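Local coordinates for regulatory protein SdiA (Escherichia coli, PDB 4LFU) that acts as a LuxR-type quorum-sensing receptor, binding acyl-homoserine lactone autoinducers and DNA to activate transcription, including that of the ftsQAZ cell-division genes, at residues 76-87 with 95-106. Sequence-based numbering, arbitrary orientation.
Sequences FLAIDPVLNPEN and WNDDLFSEAQPL
The carboxylate of D80 is held through both oxygens, and OD2 also touches L106. D80 OD2 accepts a hydrogen bond from V82 N at 3.1 Å, from above the carboxylate plane (N-H...O 157°), closing an Asx turn over P81; L106 CD1 lies 3.6 Å from the same D80 OD2. OD1 is hydrogen-bonded to Y71 OH and to a tetraethylene glycol, probably from the crystallisation liquor. No hydrogen bond joins 76-87 to 95-106, and the two segments meet through apolar groups. The P81 ring crosses F100 at about a right angle, its CG 3.5 Å from F100 CD1, while CB presses tightly on L99 CD2 and CD rests near the methyl of A103. From V82, the CG2 branch, set anti to the carbonyl carbon, reaches over the W95 indole as a CH-pi contact, 3.7 Å from the centroid of the five-membered ring and 26° off the normal. The indole is held by a hydrogen bond from NE1 to T120 OG1, on strand 117-124. Within the autoinducer-binding domain, the contact packs the loop after helix 65-73 against the link from edge strand 92-94 and the first turn of helix 104-112, beside the antiparallel sheet. F76 turns one ring face to L106, in that first turn, whose CA sits 4.0 Å from the ring centroid and only 9° off its normal. P105 CB adds a contact at 3.8 Å to F76 CE1. Between these two clusters I79 lays CG1 against the methyl of A103, the N-cap residue, whose CB is also 3.3 Å from I79 O.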
loop_
_atom_site.group_PDB
_atom_site.type_symbol
_atom_site.label_atom_id
_atom_site.label_comp_id
_atom_site.label_asym_id
_atom_site.label_seq_id
_atom_site.Cartn_x
_atom_site.Cartn_y
_atom_site.Cartn_z
ATOM N N PHE A 76 -11.661 -9.835 -21.696
ATOM C CA PHE A 76 -11.279 -8.433 -21.748
ATOM C C PHE A 76 -10.435 -8.048 -20.557
ATOM O O PHE A 76 -9.856 -6.990 -20.558
ATOM C CB PHE A 76 -12.501 -7.508 -21.830
ATOM C CG PHE A 76 -13.199 -7.503 -23.174
ATOM C CD1 PHE A 76 -12.528 -7.869 -24.342
ATOM C CD2 PHE A 76 -14.522 -7.082 -23.274
ATOM C CE1 PHE A 76 -13.186 -7.828 -25.599
ATOM C CE2 PHE A 76 -15.187 -7.040 -24.523
ATOM C CZ PHE A 76 -14.510 -7.422 -25.676
ATOM N N LEU A 77 -10.384 -8.895 -19.531
ATOM C CA LEU A 77 -9.612 -8.590 -18.307
ATOM C C LEU A 77 -8.116 -8.499 -18.620
ATOM O O LEU A 77 -7.419 -7.612 -18.108
ATOM C CB LEU A 77 -9.908 -9.612 -17.184
ATOM C CG LEU A 77 -9.097 -9.532 -15.877
ATOM C CD1 LEU A 77 -9.358 -8.212 -15.127
ATOM C CD2 LEU A 77 -9.375 -10.757 -14.966
ATOM N N ALA A 78 -7.660 -9.398 -19.498
ATOM C CA ALA A 78 -6.273 -9.418 -20.012
ATOM C C ALA A 78 -5.802 -8.122 -20.694
ATOM O O ALA A 78 -4.612 -7.789 -20.631
ATOM C CB ALA A 78 -6.062 -10.607 -20.975
ATOM N N ILE A 79 -6.719 -7.414 -21.356
ATOM C CA ILE A 79 -6.374 -6.173 -22.076
ATOM C C ILE A 79 -6.890 -4.881 -21.414
ATOM O O ILE A 79 -6.595 -3.785 -21.882
ATOM C CB ILE A 79 -6.865 -6.236 -23.558
ATOM C CG1 ILE A 79 -8.413 -6.253 -23.638
ATOM C CG2 ILE A 79 -6.230 -7.432 -24.249
ATOM C CD1 ILE A 79 -8.996 -6.462 -25.060
ATOM N N ASP A 80 -7.669 -5.010 -20.339
ATOM C CA ASP A 80 -8.374 -3.860 -19.757
ATOM C C ASP A 80 -7.420 -2.856 -19.098
ATOM O O ASP A 80 -6.885 -3.121 -18.023
ATOM C CB ASP A 80 -9.457 -4.307 -18.790
ATOM C CG ASP A 80 -10.355 -3.174 -18.347
ATOM O OD1 ASP A 80 -11.337 -3.436 -17.620
ATOM O OD2 ASP A 80 -10.097 -2.016 -18.713
ATOM N N PRO A 81 -7.250 -1.674 -19.730
ATOM C CA PRO A 81 -6.224 -0.709 -19.308
ATOM C C PRO A 81 -6.620 0.067 -18.055
ATOM O O PRO A 81 -5.779 0.689 -17.399
ATOM C CB PRO A 81 -6.121 0.231 -20.511
ATOM C CG PRO A 81 -7.461 0.122 -21.205
ATOM C CD PRO A 81 -8.058 -1.182 -20.868
ATOM N N VAL A 82 -7.900 0.005 -17.731
ATOM C CA VAL A 82 -8.493 0.719 -16.608
ATOM C C VAL A 82 -8.103 0.052 -15.264
ATOM O O VAL A 82 -8.283 0.638 -14.190
ATOM C CB VAL A 82 -10.034 0.828 -16.887
ATOM C CG1 VAL A 82 -10.878 0.814 -15.653
ATOM C CG2 VAL A 82 -10.320 2.026 -17.812
ATOM N N LEU A 83 -7.532 -1.152 -15.353
ATOM C CA LEU A 83 -7.156 -1.980 -14.201
ATOM C C LEU A 83 -5.633 -2.144 -14.090
ATOM O O LEU A 83 -5.124 -3.079 -13.467
ATOM C CB LEU A 83 -7.842 -3.351 -14.316
ATOM C CG LEU A 83 -9.200 -3.644 -13.666
ATOM C CD1 LEU A 83 -10.042 -2.427 -13.223
ATOM C CD2 LEU A 83 -10.022 -4.576 -14.526
ATOM N N ASN A 84 -4.929 -1.235 -14.747
ATOM C CA ASN A 84 -3.501 -1.223 -14.766
ATOM C C ASN A 84 -3.052 0.062 -14.073
ATOM O O ASN A 84 -3.213 1.154 -14.620
ATOM C CB ASN A 84 -2.990 -1.305 -16.215
ATOM C CG ASN A 84 -1.470 -1.241 -16.316
ATOM O OD1 ASN A 84 -0.749 -1.285 -15.308
ATOM N ND2 ASN A 84 -0.973 -1.111 -17.541
ATOM N N PRO A 85 -2.501 -0.071 -12.854
ATOM C CA PRO A 85 -2.018 1.056 -12.041
ATOM C C PRO A 85 -0.930 1.944 -12.705
ATOM O O PRO A 85 -0.846 3.130 -12.405
ATOM C CB PRO A 85 -1.491 0.367 -10.775
ATOM C CG PRO A 85 -1.241 -1.021 -11.159
ATOM C CD PRO A 85 -2.295 -1.358 -12.162
ATOM N N GLU A 86 -0.130 1.373 -13.607
ATOM C CA GLU A 86 0.867 2.126 -14.379
ATOM C C GLU A 86 0.275 3.258 -15.218
ATOM O O GLU A 86 0.985 4.185 -15.598
ATOM C CB GLU A 86 1.693 1.191 -15.262
ATOM C CG GLU A 86 2.773 0.372 -14.500
ATOM C CD GLU A 86 2.681 -1.139 -14.771
ATOM O OE1 GLU A 86 3.466 -1.651 -15.614
ATOM O OE2 GLU A 86 1.809 -1.813 -14.152
ATOM N N ASN A 87 -1.016 3.234 -15.511
ATOM C CA ASN A 87 -1.510 4.367 -16.290
ATOM C C ASN A 87 -2.392 5.388 -15.531
ATOM O O ASN A 87 -3.022 6.267 -16.114
ATOM C CB ASN A 87 -1.967 3.947 -17.713
ATOM C CG ASN A 87 -3.102 3.001 -17.698
ATOM O OD1 ASN A 87 -4.072 3.244 -16.992
ATOM N ND2 ASN A 87 -3.013 1.907 -18.475
ATOM N N TRP A 95 -10.910 8.498 -18.366
ATOM C CA TRP A 95 -10.806 7.689 -19.614
ATOM C C TRP A 95 -10.657 8.566 -20.854
ATOM O O TRP A 95 -11.292 9.618 -20.966
ATOM C CB TRP A 95 -11.972 6.707 -19.824
ATOM C CG TRP A 95 -12.236 5.774 -18.675
ATOM C CD1 TRP A 95 -11.470 5.609 -17.537
ATOM C CD2 TRP A 95 -13.338 4.862 -18.549
ATOM N NE1 TRP A 95 -12.051 4.673 -16.719
ATOM C CE2 TRP A 95 -13.193 4.198 -17.310
ATOM C CE3 TRP A 95 -14.445 4.562 -19.354
ATOM C CZ2 TRP A 95 -14.099 3.235 -16.865
ATOM C CZ3 TRP A 95 -15.367 3.616 -18.900
ATOM C CH2 TRP A 95 -15.176 2.958 -17.667
ATOM N N ASN A 96 -9.787 8.134 -21.752
ATOM C CA ASN A 96 -9.599 8.781 -23.049
ATOM C C ASN A 96 -9.395 7.712 -24.093
ATOM O O ASN A 96 -9.178 6.559 -23.740
ATOM C CB ASN A 96 -8.429 9.776 -23.048
ATOM C CG ASN A 96 -7.095 9.131 -22.695
ATOM O OD1 ASN A 96 -6.593 8.246 -23.392
ATOM N ND2 ASN A 96 -6.505 9.592 -21.605
ATOM N N ASP A 97 -9.452 8.091 -25.370
ATOM C CA ASP A 97 -9.301 7.119 -26.452
ATOM C C ASP A 97 -7.938 6.465 -26.507
ATOM O O ASP A 97 -7.854 5.263 -26.738
ATOM C CB ASP A 97 -9.674 7.726 -27.801
ATOM C CG ASP A 97 -11.158 7.951 -27.931
ATOM O OD1 ASP A 97 -11.915 7.231 -27.259
ATOM O OD2 ASP A 97 -11.573 8.848 -28.692
ATOM N N ASP A 98 -6.881 7.236 -26.251
ATOM C CA ASP A 98 -5.493 6.707 -26.292
ATOM C C ASP A 98 -5.275 5.550 -25.343
ATOM O O ASP A 98 -4.473 4.679 -25.625
ATOM C CB ASP A 98 -4.452 7.806 -26.015
ATOM C CG ASP A 98 -4.687 9.055 -26.855
ATOM O OD1 ASP A 98 -5.696 9.771 -26.585
ATOM O OD2 ASP A 98 -3.882 9.302 -27.784
ATOM N N LEU A 99 -5.999 5.573 -24.219
ATOM C CA LEU A 99 -5.975 4.536 -23.175
ATOM C C LEU A 99 -6.255 3.139 -23.734
ATOM O O LEU A 99 -5.686 2.135 -23.264
ATOM C CB LEU A 99 -7.023 4.875 -22.114
ATOM C CG LEU A 99 -6.754 4.847 -20.609
ATOM C CD1 LEU A 99 -8.059 4.820 -19.832
ATOM C CD2 LEU A 99 -5.896 3.684 -20.211
ATOM N N PHE A 100 -7.096 3.088 -24.773
ATOM C CA PHE A 100 -7.607 1.829 -25.303
ATOM C C PHE A 100 -6.995 1.360 -26.612
ATOM O O PHE A 100 -7.512 0.432 -27.225
ATOM C CB PHE A 100 -9.135 1.904 -25.410
ATOM C CG PHE A 100 -9.821 2.072 -24.067
ATOM C CD1 PHE A 100 -10.183 0.959 -23.314
ATOM C CD2 PHE A 100 -10.076 3.342 -23.555
ATOM C CE1 PHE A 100 -10.801 1.113 -22.070
ATOM C CE2 PHE A 100 -10.683 3.512 -22.322
ATOM C CZ PHE A 100 -11.058 2.394 -21.570
ATOM N N SER A 101 -5.874 1.952 -27.024
ATOM C CA SER A 101 -5.281 1.633 -28.330
ATOM C C SER A 101 -4.741 0.211 -28.428
ATOM O O SER A 101 -4.618 -0.344 -29.533
ATOM C CB SER A 101 -4.185 2.634 -28.688
ATOM O OG SER A 101 -3.038 2.463 -27.866
ATOM N N GLU A 102 -4.425 -0.369 -27.271
ATOM C CA GLU A 102 -4.027 -1.782 -27.167
ATOM C C GLU A 102 -5.175 -2.652 -26.631
ATOM O O GLU A 102 -4.987 -3.841 -26.357
ATOM C CB GLU A 102 -2.773 -1.941 -26.276
ATOM C CG GLU A 102 -1.416 -1.741 -27.013
ATOM C CD GLU A 102 -0.870 -0.308 -26.917
ATOM O OE1 GLU A 102 0.031 0.046 -27.734
ATOM O OE2 GLU A 102 -1.336 0.465 -26.030
ATOM N N ALA A 103 -6.361 -2.050 -26.496
ATOM C CA ALA A 103 -7.558 -2.755 -26.006
ATOM C C ALA A 103 -8.766 -2.477 -26.901
ATOM O O ALA A 103 -9.894 -2.328 -26.428
ATOM C CB ALA A 103 -7.851 -2.350 -24.567
ATOM N N GLN A 104 -8.515 -2.407 -28.199
ATOM C CA GLN A 104 -9.535 -2.028 -29.196
ATOM C C GLN A 104 -10.812 -2.896 -29.214
ATOM O O GLN A 104 -11.904 -2.338 -29.348
ATOM C CB GLN A 104 -8.903 -1.912 -30.588
ATOM C CG GLN A 104 -7.798 -0.845 -30.630
ATOM C CD GLN A 104 -7.031 -0.811 -31.942
ATOM O OE1 GLN A 104 -7.602 -0.956 -33.023
ATOM N NE2 GLN A 104 -5.727 -0.602 -31.848
ATOM N N PRO A 105 -10.696 -4.245 -29.040
ATOM C CA PRO A 105 -11.931 -5.028 -28.894
ATOM C C PRO A 105 -12.816 -4.569 -27.740
ATOM O O PRO A 105 -14.032 -4.575 -27.875
ATOM C CB PRO A 105 -11.414 -6.457 -28.640
ATOM C CG PRO A 105 -10.100 -6.493 -29.312
ATOM C CD PRO A 105 -9.512 -5.136 -28.998
ATOM N N LEU A 106 -12.208 -4.150 -26.630
ATOM C CA LEU A 106 -12.957 -3.692 -25.448
ATOM C C LEU A 106 -13.656 -2.357 -25.719
ATOM O O LEU A 106 -14.828 -2.173 -25.384
ATOM C CB LEU A 106 -12.009 -3.541 -24.234
ATOM C CG LEU A 106 -12.491 -3.639 -22.775
ATOM C CD1 LEU A 106 -11.565 -2.824 -21.854
ATOM C CD2 LEU A 106 -13.951 -3.262 -22.550
#